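Local atomic coordinates of MutT/nudix family protein (PDB entry 3GZ8), a protein that regulates the transcription of NAD metabolism genes in an ADP-ribose-dependent way, its Nudix domain, the part modelled here, binding the ADP-ribose. Residues L22-A27 / N96-R101; V39-R44 / W53-G58; L90-N95 / V105-T110. All blocks are in the same frame, centred on the assembly; numbering follows the deposited sequence.

Interaction 1 of 3, residues L22-A27 / N96-R101; sequences LLTVDA and NSRDAR. With APR (adenosine-5-diphosphoribose), chain E.
With CG anti to the carbonyl carbon (chi1 -62° in L22, -64° in R101), L22 and R101 send their side chains across one another at about a right angle, and L22 CD1 rests 3.8 Å from R101 CB. R98 bends at chi3 (-52°), which turns its guanidinium back toward T24 and D26. D26 OD2 lies well out of the guanidinium plane: no N-H points at it, and any attraction is probably of charge only. What joins them is the terminal ribose of ADP-ribose: O2D gives its proton to D26 OD2 at 2.7 Å and takes one from R98 NH2 at 2.8 Å, while O3D donates to D26 OD1. The anomeric O1D is held between R98 NH1, at 2.7 Å, and D99 OD2. D99 is clasped side-on by R101, with NE 2.9 Å from OD1 and NH2 3.0 Å from OD2; OD1 also accepts from R101 N, closing an Asx turn. R101 NH1 goes on to phosphate oxygen O1B. T24 OG1 and D26 OD2 are tied to T106. The site lies between strand 22-33 and the loop from strand 88-95 to strand 104-113, with H145 and L148 of helix 145-156 packing on D26.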
loop_
_atom_site.group_PDB
_atom_site.type_symbol
_atom_site.label_atom_id
_atom_site.label_comp_id
_atom_site.label_asym_id
_atom_site.label_seq_id
_atom_site.Cartn_x
_atom_site.Cartn_y
_atom_site.Cartn_z
ATOM N N LEU A 22 5.022 9.856 -0.418
ATOM C CA LEU A 22 5.733 9.162 0.668
ATOM C C LEU A 22 5.199 7.768 0.804
ATOM O O LEU A 22 3.992 7.548 0.732
ATOM C CB LEU A 22 5.565 9.855 2.017
ATOM C CG LEU A 22 6.059 11.288 2.265
ATOM C CD1 LEU A 22 6.320 11.396 3.764
ATOM C CD2 LEU A 22 7.322 11.672 1.491
ATOM N N LEU A 23 6.103 6.824 1.025
ATOM C CA LEU A 23 5.750 5.422 1.105
ATOM C C LEU A 23 6.342 4.858 2.364
ATOM O O LEU A 23 7.559 4.923 2.570
ATOM C CB LEU A 23 6.333 4.723 -0.101
ATOM C CG LEU A 23 5.926 3.329 -0.566
ATOM C CD1 LEU A 23 4.529 2.882 -0.077
ATOM C CD2 LEU A 23 5.988 3.363 -2.104
ATOM N N THR A 24 5.485 4.329 3.233
ATOM C CA THR A 24 5.936 3.852 4.529
ATOM C C THR A 24 5.268 2.544 4.895
ATOM O O THR A 24 4.338 2.092 4.208
ATOM C CB THR A 24 5.666 4.891 5.644
ATOM O OG1 THR A 24 4.283 5.250 5.660
ATOM C CG2 THR A 24 6.505 6.175 5.440
ATOM N N VAL A 25 5.772 1.925 5.963
ATOM C CA VAL A 25 5.112 0.789 6.594
ATOM C C VAL A 25 4.896 1.115 8.057
ATOM O O VAL A 25 5.602 1.970 8.604
ATOM C CB VAL A 25 5.905 -0.536 6.452
ATOM C CG1 VAL A 25 6.175 -0.856 4.998
ATOM C CG2 VAL A 25 7.197 -0.494 7.244
ATOM N N ASP A 26 3.935 0.454 8.692
ATOM C CA ASP A 26 3.704 0.611 10.131
ATOM C C ASP A 26 3.340 -0.753 10.675
ATOM O O ASP A 26 2.857 -1.600 9.919
ATOM C CB ASP A 26 2.555 1.580 10.398
ATOM C CG ASP A 26 2.978 3.033 10.320
ATOM O OD1 ASP A 26 3.828 3.459 11.127
ATOM O OD2 ASP A 26 2.439 3.758 9.473
ATOM N N ALA A 27 3.561 -0.987 11.963
ATOM C CA ALA A 27 3.160 -2.264 12.544
ATOM C C ALA A 27 2.418 -2.029 13.831
ATOM O O ALA A 27 2.833 -1.185 14.651
ATOM C CB ALA A 27 4.357 -3.171 12.790
ATOM N N ASN A 96 -3.989 12.608 1.280
ATOM C CA ASN A 96 -3.229 13.863 1.328
ATOM C C ASN A 96 -3.161 14.586 2.677
ATOM O O ASN A 96 -2.453 15.594 2.789
ATOM C CB ASN A 96 -3.672 14.821 0.210
ATOM C CG ASN A 96 -5.090 15.357 0.389
ATOM O OD1 ASN A 96 -5.740 15.199 1.434
ATOM N ND2 ASN A 96 -5.575 16.007 -0.652
ATOM N N SER A 97 -3.860 14.054 3.689
ATOM C CA SER A 97 -3.948 14.692 5.010
ATOM C C SER A 97 -3.219 13.977 6.171
ATOM O O SER A 97 -2.918 14.609 7.187
ATOM C CB SER A 97 -5.415 14.866 5.403
ATOM O OG SER A 97 -6.067 13.597 5.466
ATOM N N ARG A 98 -2.959 12.678 6.062
ATOM C CA ARG A 98 -2.478 11.936 7.237
ATOM C C ARG A 98 -1.032 12.333 7.652
ATOM O O ARG A 98 -0.635 12.173 8.822
ATOM C CB ARG A 98 -2.617 10.415 7.018
ATOM C CG ARG A 98 -1.813 9.859 5.825
ATOM C CD ARG A 98 -1.781 8.304 5.743
ATOM N NE ARG A 98 -1.349 7.744 7.016
ATOM C CZ ARG A 98 -0.079 7.569 7.391
ATOM N NH1 ARG A 98 0.930 7.864 6.564
ATOM N NH2 ARG A 98 0.179 7.061 8.596
ATOM N N ASP A 99 -0.257 12.836 6.684
ATOM C CA ASP A 99 1.149 13.184 6.889
ATOM C C ASP A 99 1.423 14.566 6.300
ATOM O O ASP A 99 1.414 14.751 5.072
ATOM C CB ASP A 99 2.064 12.135 6.233
ATOM C CG ASP A 99 3.489 12.142 6.796
ATOM O OD1 ASP A 99 4.112 13.220 6.935
ATOM O OD2 ASP A 99 4.007 11.051 7.111
ATOM N N ALA A 100 1.690 15.538 7.173
ATOM C CA ALA A 100 1.960 16.927 6.721
ATOM C C ALA A 100 3.093 17.042 5.699
ATOM O O ALA A 100 3.066 17.943 4.876
ATOM C CB ALA A 100 2.196 17.847 7.889
ATOM N N ARG A 101 4.048 16.113 5.728
ATOM C CA ARG A 101 5.151 16.059 4.757
ATOM C C ARG A 101 4.719 15.888 3.299
ATOM O O ARG A 101 5.525 16.084 2.376
ATOM C CB ARG A 101 6.163 14.970 5.128
ATOM C CG ARG A 101 6.861 15.232 6.430
ATOM C CD ARG A 101 7.765 14.096 6.835
ATOM N NE ARG A 101 7.028 12.919 7.264
ATOM C CZ ARG A 101 7.548 11.927 7.983
ATOM N NH1 ARG A 101 8.822 11.964 8.368
ATOM N NH2 ARG A 101 6.787 10.893 8.315
HETATM N N1 APR E . 12.064 8.734 1.995
HETATM C C2 APR E . 13.065 8.009 2.549
HETATM N N3 APR E . 13.682 8.366 3.691
HETATM C C4 APR E . 13.300 9.497 4.355
HETATM C C5 APR E . 12.203 10.317 3.811
HETATM C C6 APR E . 11.588 9.880 2.555
HETATM N N6 APR E . 10.579 10.610 2.002
HETATM N N7 APR E . 12.027 11.352 4.637
HETATM C C8 APR E . 12.924 11.211 5.649
HETATM N N9 APR E . 13.691 10.117 5.469
HETATM C "C1'" APR E . 14.766 9.657 6.364
HETATM C "C2'" APR E . 15.514 10.831 6.981
HETATM O "O2'" APR E . 16.883 10.440 7.174
HETATM C "C3'" APR E . 14.889 11.007 8.346
HETATM O "O3'" APR E . 15.822 11.531 9.294
HETATM O "O4'" APR E . 14.195 8.932 7.448
HETATM C "C4'" APR E . 14.470 9.584 8.684
HETATM C "C5'" APR E . 13.190 9.504 9.475
HETATM O "O5'" APR E . 13.063 8.131 9.858
HETATM P PA APR E . 11.875 7.751 10.865
HETATM O O1A APR E . 11.901 8.672 12.078
HETATM O O2A APR E . 11.939 6.271 11.042
HETATM O O3A APR E . 10.682 8.151 9.843
HETATM P PB APR E . 9.234 8.631 10.340
HETATM O O1B APR E . 9.258 10.110 10.535
HETATM O O2B APR E . 8.884 7.656 11.425
HETATM O O5D APR E . 8.253 8.445 9.072
HETATM C C5D APR E . 7.521 7.223 8.922
HETATM O O4D APR E . 5.441 8.382 8.553
HETATM O O1D APR E . 3.443 8.596 7.356
HETATM C C1D APR E . 4.040 8.160 8.579
HETATM O O2D APR E . 2.741 6.431 9.620
HETATM C C2D APR E . 3.897 6.665 8.795
HETATM O O3D APR E . 5.055 5.842 10.815
HETATM C C3D APR E . 5.212 6.212 9.436
HETATM C C4D APR E . 6.096 7.451 9.412
#

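Interaction 2 of 3, residues V39-R44 / W53-G58; sequences VLLVQR and WGLPGG. With APR (adenosine-5-diphosphoribose), chain E.
Q43 lays its CB squarely over one face of the W53 indole, 3.7 Å from the centroid of the six-membered ring and only 3° off the ring normal: a CH-pi contact. With CG anti to the backbone N (chi1 -175°) and the chain extended beyond it, the rest of Q43 runs on obliquely across the same ring. L41 meets a different part of the indole: its carbonyl O lies at the ring edge, 3.5 Å from W53 CZ3, and its CB packs against CE3. W131 meets W53 edge-to-face, adding a further aromatic contact. An alanine in place of W53 would probably leave the Q43 methylene without its aromatic face and open a gap beside L41 and W131.

Behind these side chains the backbones pair antiparallel. Q43 and W53 form a non-hydrogen-bonded pair; V42 and G54 form the hydrogen-bonded one, with V42 N 2.9 Å from G54 O and G54 N 3.1 Å from V42 O. V42 points to the other face of the sheet from Q43 and W53, where V42 and P56 cross at a slant, with V42 CG1 4.2 Å from P56 CB. The methyls L41 CD2 and L55 CD2 meet, 4.0 Å apart, and P56 CD sits against L40 O.

R44, bent at chi3, turns its guanidinium edge to the phosphate next to the terminal ribose of ADP-ribose: NH1 donates to O2B and NH2 to O1B, both at 2.9 Å and nearly straight. NH1 also donates to a water that in turn donates to L55 O, linking the phosphate-binding arginine to the short loop that interrupts strand 53-59. This is a beta hairpin of the Nudix fold whose outgoing and returning strands supply R44 and G58 to the ADP-ribose pocket.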
loop_
_atom_site.group_PDB
_atom_site.type_symbol
_atom_site.label_atom_id
_atom_site.label_comp_id
_atom_site.label_asym_id
_atom_site.label_seq_id
_atom_site.Cartn_x
_atom_site.Cartn_y
_atom_site.Cartn_z
ATOM N N VAL A 39 -0.011 -2.967 23.460
ATOM C CA VAL A 39 0.424 -2.632 22.118
ATOM C C VAL A 39 1.793 -1.966 22.231
ATOM O O VAL A 39 2.035 -1.215 23.188
ATOM C CB VAL A 39 -0.610 -1.722 21.370
ATOM C CG1 VAL A 39 -0.667 -0.357 21.980
ATOM C CG2 VAL A 39 -0.281 -1.612 19.868
ATOM N N LEU A 40 2.663 -2.270 21.260
ATOM C CA LEU A 40 4.053 -1.790 21.209
ATOM C C LEU A 40 4.127 -0.414 20.565
ATOM O O LEU A 40 3.734 -0.246 19.410
ATOM C CB LEU A 40 4.921 -2.746 20.371
ATOM C CG LEU A 40 6.425 -2.527 20.326
ATOM C CD1 LEU A 40 7.076 -2.730 21.715
ATOM C CD2 LEU A 40 7.006 -3.504 19.314
ATOM N N LEU A 41 4.628 0.554 21.321
ATOM C CA LEU A 41 4.767 1.917 20.844
ATOM C C LEU A 41 6.207 2.378 21.071
ATOM O O LEU A 41 6.877 1.925 22.009
ATOM C CB LEU A 41 3.782 2.864 21.569
ATOM C CG LEU A 41 2.263 2.640 21.458
ATOM C CD1 LEU A 41 1.490 3.794 22.121
ATOM C CD2 LEU A 41 1.790 2.460 20.000
ATOM N N VAL A 42 6.667 3.261 20.190
ATOM C CA VAL A 42 7.984 3.863 20.298
ATOM C C VAL A 42 7.831 5.359 20.545
ATOM O O VAL A 42 6.816 5.974 20.152
ATOM C CB VAL A 42 8.848 3.646 19.021
ATOM C CG1 VAL A 42 9.203 2.155 18.849
ATOM C CG2 VAL A 42 8.166 4.223 17.750
ATOM N N GLN A 43 8.822 5.958 21.199
ATOM C CA GLN A 43 8.771 7.390 21.355
ATOM C C GLN A 43 9.628 8.043 20.282
ATOM O O GLN A 43 10.785 7.713 20.162
ATOM C CB GLN A 43 9.159 7.809 22.777
ATOM C CG GLN A 43 8.983 9.303 22.987
ATOM C CD GLN A 43 9.194 9.745 24.430
ATOM O OE1 GLN A 43 8.537 10.683 24.876
ATOM N NE2 GLN A 43 10.106 9.081 25.162
ATOM N N ARG A 44 9.055 8.971 19.522
ATOM C CA ARG A 44 9.721 9.572 18.347
ATOM C C ARG A 44 10.840 10.580 18.688
ATOM O O ARG A 44 10.648 11.470 19.523
ATOM C CB ARG A 44 8.669 10.269 17.476
ATOM C CG ARG A 44 7.593 9.317 16.921
ATOM C CD ARG A 44 6.529 10.033 16.065
ATOM N NE ARG A 44 7.122 10.871 15.039
ATOM C CZ ARG A 44 7.695 10.395 13.935
ATOM N NH1 ARG A 44 7.731 9.072 13.706
ATOM N NH2 ARG A 44 8.229 11.243 13.046
ATOM N N TRP A 53 4.507 9.481 21.343
ATOM C CA TRP A 53 4.469 8.074 21.070
ATOM C C TRP A 53 3.642 7.821 19.809
ATOM O O TRP A 53 2.690 8.551 19.515
ATOM C CB TRP A 53 3.876 7.333 22.257
ATOM C CG TRP A 53 4.681 7.442 23.493
ATOM C CD1 TRP A 53 4.626 8.449 24.432
ATOM C CD2 TRP A 53 5.667 6.500 23.968
ATOM N NE1 TRP A 53 5.511 8.185 25.456
ATOM C CE2 TRP A 53 6.164 7.003 25.197
ATOM C CE3 TRP A 53 6.175 5.293 23.470
ATOM C CZ2 TRP A 53 7.137 6.334 25.935
ATOM C CZ3 TRP A 53 7.141 4.628 24.189
ATOM C CH2 TRP A 53 7.618 5.150 25.421
ATOM N N GLY A 54 4.044 6.792 19.067
ATOM C CA GLY A 54 3.269 6.245 17.945
ATOM C C GLY A 54 3.799 4.858 17.617
ATOM O O GLY A 54 4.628 4.304 18.379
ATOM N N LEU A 55 3.372 4.321 16.465
ATOM C CA LEU A 55 3.735 2.956 16.028
ATOM C C LEU A 55 5.129 2.878 15.413
ATOM O O LEU A 55 5.569 3.806 14.745
ATOM C CB LEU A 55 2.739 2.408 14.997
ATOM C CG LEU A 55 1.283 2.276 15.417
ATOM C CD1 LEU A 55 0.342 2.268 14.177
ATOM C CD2 LEU A 55 1.103 1.044 16.281
ATOM N N PRO A 56 5.819 1.742 15.621
ATOM C CA PRO A 56 7.098 1.531 14.948
ATOM C C PRO A 56 6.854 1.384 13.459
ATOM O O PRO A 56 6.184 0.438 13.054
ATOM C CB PRO A 56 7.597 0.200 15.527
ATOM C CG PRO A 56 6.389 -0.452 16.150
ATOM C CD PRO A 56 5.408 0.606 16.472
ATOM N N GLY A 57 7.356 2.322 12.660
ATOM C CA GLY A 57 7.205 2.264 11.209
ATOM C C GLY A 57 8.427 2.819 10.491
ATOM O O GLY A 57 9.525 2.899 11.086
ATOM N N GLY A 58 8.262 3.201 9.220
ATOM C CA GLY A 58 9.386 3.749 8.496
ATOM C C GLY A 58 9.386 3.622 6.993
ATOM O O GLY A 58 8.426 3.120 6.380
HETATM N N1 APR E . 12.064 8.734 1.995
HETATM C C2 APR E . 13.065 8.009 2.549
HETATM N N3 APR E . 13.682 8.366 3.691
HETATM C C4 APR E . 13.300 9.497 4.355
HETATM C C5 APR E . 12.203 10.317 3.811
HETATM C C6 APR E . 11.588 9.880 2.555
HETATM N N6 APR E . 10.579 10.610 2.002
HETATM N N7 APR E . 12.027 11.352 4.637
HETATM C C8 APR E . 12.924 11.211 5.649
HETATM N N9 APR E . 13.691 10.117 5.469
HETATM C "C1'" APR E . 14.766 9.657 6.364
HETATM C "C2'" APR E . 15.514 10.831 6.981
HETATM O "O2'" APR E . 16.883 10.440 7.174
HETATM C "C3'" APR E . 14.889 11.007 8.346
HETATM O "O3'" APR E . 15.822 11.531 9.294
HETATM O "O4'" APR E . 14.195 8.932 7.448
HETATM C "C4'" APR E . 14.470 9.584 8.684
HETATM C "C5'" APR E . 13.190 9.504 9.475
HETATM O "O5'" APR E . 13.063 8.131 9.858
HETATM P PA APR E . 11.875 7.751 10.865
HETATM O O1A APR E . 11.901 8.672 12.078
HETATM O O2A APR E . 11.939 6.271 11.042
HETATM O O3A APR E . 10.682 8.151 9.843
HETATM P PB APR E . 9.234 8.631 10.340
HETATM O O1B APR E . 9.258 10.110 10.535
HETATM O O2B APR E . 8.884 7.656 11.425
HETATM O O5D APR E . 8.253 8.445 9.072
HETATM C C5D APR E . 7.521 7.223 8.922
HETATM O O4D APR E . 5.441 8.382 8.553
HETATM O O1D APR E . 3.443 8.596 7.356
HETATM C C1D APR E . 4.040 8.160 8.579
HETATM O O2D APR E . 2.741 6.431 9.620
HETATM C C2D APR E . 3.897 6.665 8.795
HETATM O O3D APR E . 5.055 5.842 10.815
HETATM C C3D APR E . 5.212 6.212 9.436
HETATM C C4D APR E . 6.096 7.451 9.412
HETATM O O HOH W 1 6.916 6.316 15.000
#

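Interaction 3 of 3, residues L90-N95 / V105-T110; sequences LCTVGN and VTVCYT
The carbonyl oxygen of C108 is gripped by two successive amides of the facing strand: L90 N at 2.7 Å, and C91 N, which makes a weak bond at 3.4 Å. Two residues thus face one, which makes a classic beta bulge. L90 N approaches tilted 20° from the carbonyl plane, and L90 CB is drawn in close to the same oxygen. Beyond the bulge the antiparallel pairing is regular. C108 N bonds back to C91 O at 2.7 Å, and V93 and T106 exchange two bonds, the T106 N to V93 O one being 2.8 Å long and almost straight.

On the face carrying T92, V105 and V107, the T92 methyl does the packing. CG2, anti to the backbone N, meets V105 CG1 at 3.7 Å in an oblique crossing, while OG1 lies alongside V107 CG1, the two side chains pointing the same way. The hydroxyl's polar partner is T92 OG1 of the second subunit, so this face belongs to the dimer interface, where L23 of that subunit also packs on V105. G94, opposite V105, keeps the pair close at a CA-CA distance of 4.1 Å; a beta carbon there would press on V105 CG2.

The other face carries C91, V93, T106 and C108. L90 CD2 reaches C108 SG at 4.1 Å, and helix 145-156 covers this side through L148, Q151 and A152. The arrangement is a bulged antiparallel beta hairpin in the Nudix sheet, with helix 145-156 over one face, and the second subunit and helix 68-80 (at V107) against the other.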
loop_
_atom_site.group_PDB
_atom_site.type_symbol
_atom_site.label_atom_id
_atom_site.label_comp_id
_atom_site.label_asym_id
_atom_site.label_seq_id
_atom_site.Cartn_x
_atom_site.Cartn_y
_atom_site.Cartn_z
ATOM N N LEU A 90 -2.444 -5.551 7.395
ATOM C CA LEU A 90 -3.694 -5.119 8.012
ATOM C C LEU A 90 -4.522 -4.271 7.042
ATOM O O LEU A 90 -5.634 -4.639 6.701
ATOM C CB LEU A 90 -3.426 -4.345 9.300
ATOM C CG LEU A 90 -4.640 -3.722 10.013
ATOM C CD1 LEU A 90 -5.677 -4.744 10.467
ATOM C CD2 LEU A 90 -4.152 -2.967 11.179
ATOM N N CYS A 91 -3.977 -3.140 6.613
ATOM C CA CYS A 91 -4.635 -2.270 5.668
ATOM C C CYS A 91 -3.603 -1.253 5.194
ATOM O O CYS A 91 -2.561 -1.041 5.860
ATOM C CB CYS A 91 -5.790 -1.526 6.333
ATOM S SG CYS A 91 -5.177 -0.459 7.615
ATOM N N THR A 92 -3.912 -0.623 4.059
ATOM C CA THR A 92 -3.105 0.411 3.471
ATOM C C THR A 92 -3.914 1.712 3.496
ATOM O O THR A 92 -5.024 1.779 2.978
ATOM C CB THR A 92 -2.695 0.006 2.054
ATOM O OG1 THR A 92 -1.867 -1.167 2.132
ATOM C CG2 THR A 92 -1.929 1.129 1.334
ATOM N N VAL A 93 -3.376 2.725 4.157
ATOM C CA VAL A 93 -4.020 4.026 4.203
ATOM C C VAL A 93 -3.211 5.012 3.349
ATOM O O VAL A 93 -1.999 5.139 3.515
ATOM C CB VAL A 93 -4.198 4.555 5.653
ATOM C CG1 VAL A 93 -4.933 5.925 5.643
ATOM C CG2 VAL A 93 -4.987 3.528 6.531
ATOM N N GLY A 94 -3.885 5.676 2.413
ATOM C CA GLY A 94 -3.229 6.577 1.490
ATOM C C GLY A 94 -4.059 7.785 1.169
ATOM O O GLY A 94 -5.095 7.677 0.520
ATOM N N ASN A 95 -3.601 8.949 1.605
ATOM C CA ASN A 95 -4.309 10.195 1.304
ATOM C C ASN A 95 -3.404 11.422 1.460
ATOM O O ASN A 95 -2.202 11.296 1.765
ATOM C CB ASN A 95 -5.556 10.326 2.189
ATOM C CG ASN A 95 -5.212 10.377 3.649
ATOM O OD1 ASN A 95 -4.267 11.088 4.059
ATOM N ND2 ASN A 95 -5.953 9.619 4.461
ATOM N N VAL A 105 1.370 7.322 1.629
ATOM C CA VAL A 105 0.838 5.968 1.686
ATOM C C VAL A 105 1.539 5.154 2.772
ATOM O O VAL A 105 2.762 5.051 2.792
ATOM C CB VAL A 105 0.998 5.207 0.331
ATOM C CG1 VAL A 105 0.534 3.767 0.493
ATOM C CG2 VAL A 105 0.210 5.870 -0.803
ATOM N N THR A 106 0.779 4.563 3.679
ATOM C CA THR A 106 1.400 3.636 4.625
ATOM C C THR A 106 0.731 2.266 4.549
ATOM O O THR A 106 -0.495 2.145 4.458
ATOM C CB THR A 106 1.393 4.155 6.102
ATOM O OG1 THR A 106 2.383 3.455 6.871
ATOM C CG2 THR A 106 0.027 3.953 6.763
ATOM N N VAL A 107 1.566 1.240 4.595
ATOM C CA VAL A 107 1.093 -0.133 4.575
ATOM C C VAL A 107 1.183 -0.651 6.003
ATOM O O VAL A 107 2.268 -0.861 6.507
ATOM C CB VAL A 107 1.964 -0.977 3.608
ATOM C CG1 VAL A 107 1.416 -2.371 3.458
ATOM C CG2 VAL A 107 2.052 -0.285 2.243
ATOM N N CYS A 108 0.048 -0.850 6.663
ATOM C CA CYS A 108 0.086 -1.274 8.055
ATOM C C CYS A 108 0.019 -2.784 8.204
ATOM O O CYS A 108 -0.740 -3.453 7.512
ATOM C CB CYS A 108 -1.040 -0.601 8.870
ATOM S SG CYS A 108 -0.797 -0.656 10.705
ATOM N N TYR A 109 0.807 -3.308 9.134
ATOM C CA TYR A 109 0.830 -4.707 9.455
ATOM C C TYR A 109 0.435 -4.917 10.907
ATOM O O TYR A 109 0.406 -3.964 11.693
ATOM C CB TYR A 109 2.231 -5.240 9.252
ATOM C CG TYR A 109 2.618 -5.373 7.807
ATOM C CD1 TYR A 109 2.503 -6.594 7.141
ATOM C CD2 TYR A 109 3.087 -4.268 7.089
ATOM C CE1 TYR A 109 2.862 -6.716 5.797
ATOM C CE2 TYR A 109 3.458 -4.384 5.752
ATOM C CZ TYR A 109 3.338 -5.587 5.118
ATOM O OH TYR A 109 3.683 -5.655 3.799
ATOM N N THR A 110 0.150 -6.162 11.284
ATOM C CA THR A 110 -0.279 -6.436 12.624
ATOM C C THR A 110 0.134 -7.837 13.046
ATOM O O THR A 110 0.270 -8.737 12.219
ATOM C CB THR A 110 -1.822 -6.221 12.778
ATOM O OG1 THR A 110 -2.185 -6.322 14.155
ATOM C CG2 THR A 110 -2.627 -7.268 12.003
#

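Strand 22-33 ties the three contacts together. On one side it pairs with the 53-58 segment of interaction 2, V25 N lying 2.9 Å from G58 O and A27 N 3.2 Å from P56 O. On the other it runs parallel to the 105-110 segment of interaction 3, with L22 O 2.8 Å from V105 N and D26 OD2 2.6 Å from T106 OG1. Interactions 2 and 3 do not touch, their centres about 15 Å apart. The ligand spans the first two: interaction 1 takes the terminal ribose, and R101 and R44 converge on the same phosphate oxygen, O1B. Interaction 3 stands behind, T106 steadying the carboxylate that holds the ribose.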